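Local coordinates for protein mucin-like protocadherin (Homo sapiens, PDB 6OAE) that probably mediates calcium-dependent adhesion between neighbouring microvilli by pairing with CDHR2, here represented by its first two extracellular cadherin repeats, at residues A[134-144]-A[174-185]. Numbering follows the deposited sequence. Where two conformers were deposited one is given.
Sequences DILFYTLQEMT and NMTFWLLVRDTP. With CA (calcium ion), chain E.
Pro-185 sets its CA over the centre of one face of the Phe-137 ring, 3.6 Å from the centroid, while Phe-137 CB covers one face of the Arg-182 guanidinium. That group is turned 18° from the ring and held by a hydrogen bond from NH2 to Pro-185 O. Replacing Phe-137 by alanine would keep the CB over the guanidinium but would probably open a gap under Pro-185, which would lose its aromatic partner. At the other end of the ladder, Met-143 CG sits over one face of the Trp-178 six-membered ring, 3.4 Å from its centroid, a CH-pi contact. On the opposite sheet face, Val-181 CG2 covers Tyr-138; Leu-140 CG, anti to the backbone N (chi1 -166°), sends CD2 over Phe-177, whose edge meets Gln-141 O. Paired backbone bonds join Phe-137 with Arg-182, Thr-139 with Leu-180 and Gln-141 with Trp-178; beyond them Thr-144 OG1 accepts a hydrogen bond from Thr-176 N (3.0 Å). Asp-134 OD2 and Asp-183 OD2 each bind the same calcium ion at 2.3 Å, with Asn-94 and Asn-96 between the repeats and Asp-129 and Asp-131 of the second. Strand 137-142 is one edge strand of the second repeat's sheet; strand 174-182 lies between it and strand 194-204, while Tyr-138 and Leu-140 pack on strands 151-155 and 158-163.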
loop_
_atom_site.group_PDB
_atom_site.type_symbol
_atom_site.label_atom_id
_atom_site.label_comp_id
_atom_site.label_asym_id
_atom_site.label_seq_id
_atom_site.Cartn_x
_atom_site.Cartn_y
_atom_site.Cartn_z
ATOM N N ASP A 134 -2.420 1.434 -4.076
ATOM C CA ASP A 134 -3.254 2.618 -3.737
ATOM C C ASP A 134 -2.982 3.724 -4.767
ATOM O O ASP A 134 -1.800 4.056 -4.972
ATOM C CB ASP A 134 -3.002 3.118 -2.310
ATOM C CG ASP A 134 -3.701 2.311 -1.231
ATOM O OD1 ASP A 134 -4.376 1.301 -1.578
ATOM O OD2 ASP A 134 -3.598 2.715 -0.054
ATOM N N ILE A 135 -4.042 4.243 -5.380
ATOM C CA ILE A 135 -3.985 5.462 -6.231
ATOM C C ILE A 135 -4.078 6.643 -5.291
ATOM O O ILE A 135 -4.995 6.635 -4.437
ATOM C CB ILE A 135 -5.106 5.484 -7.289
ATOM C CG1 ILE A 135 -5.085 4.214 -8.150
ATOM C CG2 ILE A 135 -5.012 6.757 -8.132
ATOM C CD1 ILE A 135 -3.732 3.920 -8.746
ATOM N N LEU A 136 -3.176 7.612 -5.419
ATOM C CA LEU A 136 -3.162 8.775 -4.497
ATOM C C LEU A 136 -3.867 9.963 -5.173
ATOM O O LEU A 136 -3.696 10.159 -6.371
ATOM C CB LEU A 136 -1.714 9.085 -4.100
ATOM C CG LEU A 136 -0.993 7.934 -3.394
ATOM C CD1 LEU A 136 0.342 8.396 -2.850
ATOM C CD2 LEU A 136 -1.848 7.328 -2.287
ATOM N N PHE A 137 -4.637 10.686 -4.380
ATOM C CA PHE A 137 -5.531 11.798 -4.763
ATOM C C PHE A 137 -5.013 13.050 -4.066
ATOM O O PHE A 137 -4.971 13.069 -2.826
ATOM C CB PHE A 137 -6.965 11.477 -4.370
ATOM C CG PHE A 137 -7.569 10.400 -5.227
ATOM C CD1 PHE A 137 -7.254 9.058 -5.019
ATOM C CD2 PHE A 137 -8.445 10.730 -6.260
ATOM C CE1 PHE A 137 -7.800 8.076 -5.835
ATOM C CE2 PHE A 137 -8.995 9.741 -7.065
ATOM C CZ PHE A 137 -8.680 8.418 -6.844
ATOM N N TYR A 138 -4.642 14.050 -4.858
ATOM C CA TYR A 138 -3.981 15.288 -4.397
ATOM C C TYR A 138 -4.911 16.473 -4.557
ATOM O O TYR A 138 -5.584 16.605 -5.612
ATOM C CB TYR A 138 -2.718 15.529 -5.199
ATOM C CG TYR A 138 -1.676 14.465 -5.051
ATOM C CD1 TYR A 138 -1.681 13.336 -5.863
ATOM C CD2 TYR A 138 -0.671 14.584 -4.098
ATOM C CE1 TYR A 138 -0.706 12.357 -5.729
ATOM C CE2 TYR A 138 0.313 13.619 -3.967
ATOM C CZ TYR A 138 0.295 12.503 -4.783
ATOM O OH TYR A 138 1.253 11.530 -4.653
ATOM N N THR A 139 -4.918 17.318 -3.539
ATOM C CA THR A 139 -5.734 18.543 -3.456
ATOM C C THR A 139 -4.830 19.703 -3.092
ATOM O O THR A 139 -3.996 19.522 -2.194
ATOM C CB THR A 139 -6.854 18.388 -2.425
ATOM O OG1 THR A 139 -7.582 17.231 -2.837
ATOM C CG2 THR A 139 -7.758 19.595 -2.393
ATOM N N LEU A 140 -5.011 20.850 -3.754
ATOM C CA LEU A 140 -4.281 22.101 -3.450
ATOM C C LEU A 140 -5.282 23.087 -2.840
ATOM O O LEU A 140 -6.351 23.336 -3.490
ATOM C CB LEU A 140 -3.670 22.633 -4.739
ATOM C CG LEU A 140 -2.618 23.717 -4.547
ATOM C CD1 LEU A 140 -1.319 23.121 -4.021
ATOM C CD2 LEU A 140 -2.388 24.459 -5.858
ATOM N N GLN A 141 -4.990 23.591 -1.643
ATOM C CA GLN A 141 -5.858 24.564 -0.923
ATOM C C GLN A 141 -5.050 25.834 -0.652
ATOM O O GLN A 141 -4.006 25.731 -0.010
ATOM C CB GLN A 141 -6.372 23.933 0.364
ATOM C CG GLN A 141 -7.304 24.841 1.152
ATOM C CD GLN A 141 -7.829 24.205 2.416
ATOM O OE1 GLN A 141 -8.213 24.904 3.358
ATOM N NE2 GLN A 141 -7.853 22.874 2.449
ATOM N N GLU A 142 -5.514 26.985 -1.132
ATOM C CA GLU A 142 -4.783 28.255 -0.899
ATOM C C GLU A 142 -4.747 28.517 0.610
ATOM O O GLU A 142 -5.759 28.270 1.295
ATOM C CB GLU A 142 -5.353 29.435 -1.684
ATOM C CG GLU A 142 -6.775 29.799 -1.350
ATOM C CD GLU A 142 -7.276 30.964 -2.177
ATOM O OE1 GLU A 142 -8.115 31.707 -1.661
ATOM O OE2 GLU A 142 -6.809 31.132 -3.329
ATOM N N MET A 143 -3.588 28.955 1.083
ATOM C CA MET A 143 -3.329 29.376 2.478
ATOM C C MET A 143 -3.400 30.906 2.523
ATOM O O MET A 143 -3.950 31.432 3.487
ATOM C CB MET A 143 -1.951 28.896 2.925
ATOM C CG MET A 143 -1.897 28.490 4.367
ATOM S SD MET A 143 -0.216 28.591 4.999
ATOM C CE MET A 143 -0.067 30.365 5.224
ATOM N N THR A 144 -2.846 31.577 1.508
ATOM C CA THR A 144 -2.904 33.050 1.322
ATOM C C THR A 144 -3.988 33.337 0.268
ATOM O O THR A 144 -4.047 32.608 -0.736
ATOM C CB THR A 144 -1.491 33.582 1.055
ATOM O OG1 THR A 144 -0.923 32.908 -0.071
ATOM C CG2 THR A 144 -0.584 33.398 2.256
ATOM N N ASN A 174 4.464 36.376 -2.829
ATOM C CA ASN A 174 4.398 35.117 -2.025
ATOM C C ASN A 174 3.007 34.510 -2.169
ATOM O O ASN A 174 2.009 35.255 -2.005
ATOM C CB ASN A 174 4.716 35.316 -0.535
ATOM C CG ASN A 174 4.472 34.075 0.314
ATOM O OD1 ASN A 174 3.328 33.646 0.512
ATOM N ND2 ASN A 174 5.540 33.494 0.837
ATOM N N MET A 175 2.947 33.208 -2.467
ATOM C CA MET A 175 1.693 32.413 -2.533
ATOM C C MET A 175 1.959 31.125 -1.753
ATOM O O MET A 175 2.929 30.421 -2.095
ATOM C CB MET A 175 1.285 32.081 -3.971
ATOM C CG MET A 175 0.534 33.217 -4.651
ATOM S SD MET A 175 0.972 33.529 -6.366
ATOM C CE MET A 175 2.728 33.811 -6.207
ATOM N N THR A 176 1.152 30.832 -0.738
ATOM C CA THR A 176 1.314 29.599 0.064
ATOM C C THR A 176 0.078 28.723 -0.093
ATOM O O THR A 176 -1.058 29.253 -0.117
ATOM C CB THR A 176 1.671 29.915 1.515
ATOM O OG1 THR A 176 2.877 30.673 1.464
ATOM C CG2 THR A 176 1.894 28.673 2.343
ATOM N N PHE A 177 0.319 27.418 -0.187
ATOM C CA PHE A 177 -0.707 26.375 -0.367
ATOM C C PHE A 177 -0.519 25.263 0.651
ATOM O O PHE A 177 0.624 24.987 1.035
ATOM C CB PHE A 177 -0.591 25.730 -1.740
ATOM C CG PHE A 177 -0.870 26.656 -2.888
ATOM C CD1 PHE A 177 -2.166 26.932 -3.264
ATOM C CD2 PHE A 177 0.169 27.227 -3.596
ATOM C CE1 PHE A 177 -2.426 27.774 -4.340
ATOM C CE2 PHE A 177 -0.090 28.084 -4.659
ATOM C CZ PHE A 177 -1.392 28.354 -5.029
ATOM N N TRP A 178 -1.634 24.677 1.055
ATOM C CA TRP A 178 -1.690 23.336 1.674
ATOM C C TRP A 178 -1.805 22.341 0.521
ATOM O O TRP A 178 -2.694 22.536 -0.353
ATOM C CB TRP A 178 -2.869 23.177 2.625
ATOM C CG TRP A 178 -2.672 23.790 3.971
ATOM C CD1 TRP A 178 -1.776 23.403 4.926
ATOM C CD2 TRP A 178 -3.422 24.885 4.529
ATOM N NE1 TRP A 178 -1.905 24.196 6.038
ATOM C CE2 TRP A 178 -2.909 25.113 5.826
ATOM C CE3 TRP A 178 -4.467 25.698 4.059
ATOM C CZ2 TRP A 178 -3.410 26.125 6.655
ATOM C CZ3 TRP A 178 -4.959 26.697 4.877
ATOM C CH2 TRP A 178 -4.437 26.908 6.160
ATOM N N LEU A 179 -0.932 21.358 0.504
ATOM C CA LEU A 179 -1.014 20.204 -0.407
ATOM C C LEU A 179 -1.481 19.015 0.426
ATOM O O LEU A 179 -0.775 18.667 1.382
ATOM C CB LEU A 179 0.353 19.954 -1.037
ATOM C CG LEU A 179 0.393 18.827 -2.065
ATOM C CD1 LEU A 179 -0.525 19.093 -3.248
ATOM C CD2 LEU A 179 1.808 18.619 -2.522
ATOM N N LEU A 180 -2.636 18.451 0.086
ATOM C CA LEU A 180 -3.204 17.266 0.773
ATOM C C LEU A 180 -3.064 16.072 -0.143
ATOM O O LEU A 180 -3.215 16.231 -1.362
ATOM C CB LEU A 180 -4.685 17.472 1.086
ATOM C CG LEU A 180 -5.053 18.789 1.754
ATOM C CD1 LEU A 180 -6.551 18.832 2.018
ATOM C CD2 LEU A 180 -4.278 18.979 3.038
ATOM N N VAL A 181 -2.831 14.902 0.429
ATOM C CA VAL A 181 -2.901 13.656 -0.363
ATOM C C VAL A 181 -3.734 12.676 0.451
ATOM O O VAL A 181 -3.583 12.679 1.688
ATOM C CB VAL A 181 -1.505 13.107 -0.717
ATOM C CG1 VAL A 181 -0.692 12.714 0.520
ATOM C CG2 VAL A 181 -1.612 11.954 -1.695
ATOM N N ARG A 182 -4.583 11.901 -0.212
ATOM C CA ARG A 182 -5.318 10.785 0.434
ATOM C C ARG A 182 -5.145 9.561 -0.459
ATOM O O ARG A 182 -4.846 9.739 -1.673
ATOM C CB ARG A 182 -6.782 11.155 0.717
ATOM C CG ARG A 182 -7.603 11.452 -0.521
ATOM C CD ARG A 182 -9.106 11.598 -0.312
ATOM N NE ARG A 182 -9.735 11.746 -1.625
ATOM C CZ ARG A 182 -9.883 12.892 -2.303
ATOM N NH1 ARG A 182 -9.472 14.054 -1.814
ATOM N NH2 ARG A 182 -10.465 12.874 -3.488
ATOM N N ASP A 183 -5.340 8.366 0.109
ATOM C CA ASP A 183 -5.134 7.081 -0.612
ATOM C C ASP A 183 -6.482 6.469 -1.024
ATOM O O ASP A 183 -6.501 5.286 -1.319
ATOM C CB ASP A 183 -4.290 6.133 0.232
ATOM C CG ASP A 183 -4.831 5.835 1.621
ATOM O OD1 ASP A 183 -5.970 6.281 1.955
ATOM O OD2 ASP A 183 -4.084 5.177 2.366
ATOM N N THR A 184 -7.564 7.253 -1.030
ATOM C CA THR A 184 -8.917 6.824 -1.462
ATOM C C THR A 184 -9.532 7.903 -2.344
ATOM O O THR A 184 -9.283 9.090 -2.149
ATOM C CB THR A 184 -9.818 6.523 -0.259
ATOM O OG1 THR A 184 -10.007 7.725 0.505
ATOM C CG2 THR A 184 -9.255 5.405 0.589
ATOM N N PRO A 185 -10.361 7.543 -3.338
ATOM C CA PRO A 185 -11.038 8.551 -4.145
ATOM C C PRO A 185 -11.984 9.411 -3.292
ATOM O O PRO A 185 -12.082 10.583 -3.553
ATOM C CB PRO A 185 -11.866 7.759 -5.167
ATOM C CG PRO A 185 -11.398 6.338 -5.070
ATOM C CD PRO A 185 -10.680 6.169 -3.753
HETATM CA CA CA E . -2.707 3.357 1.919
HETATM O O HOH W 1 -6.857 4.671 -3.927
HETATM O O HOH W 2 -6.342 15.230 -1.361
#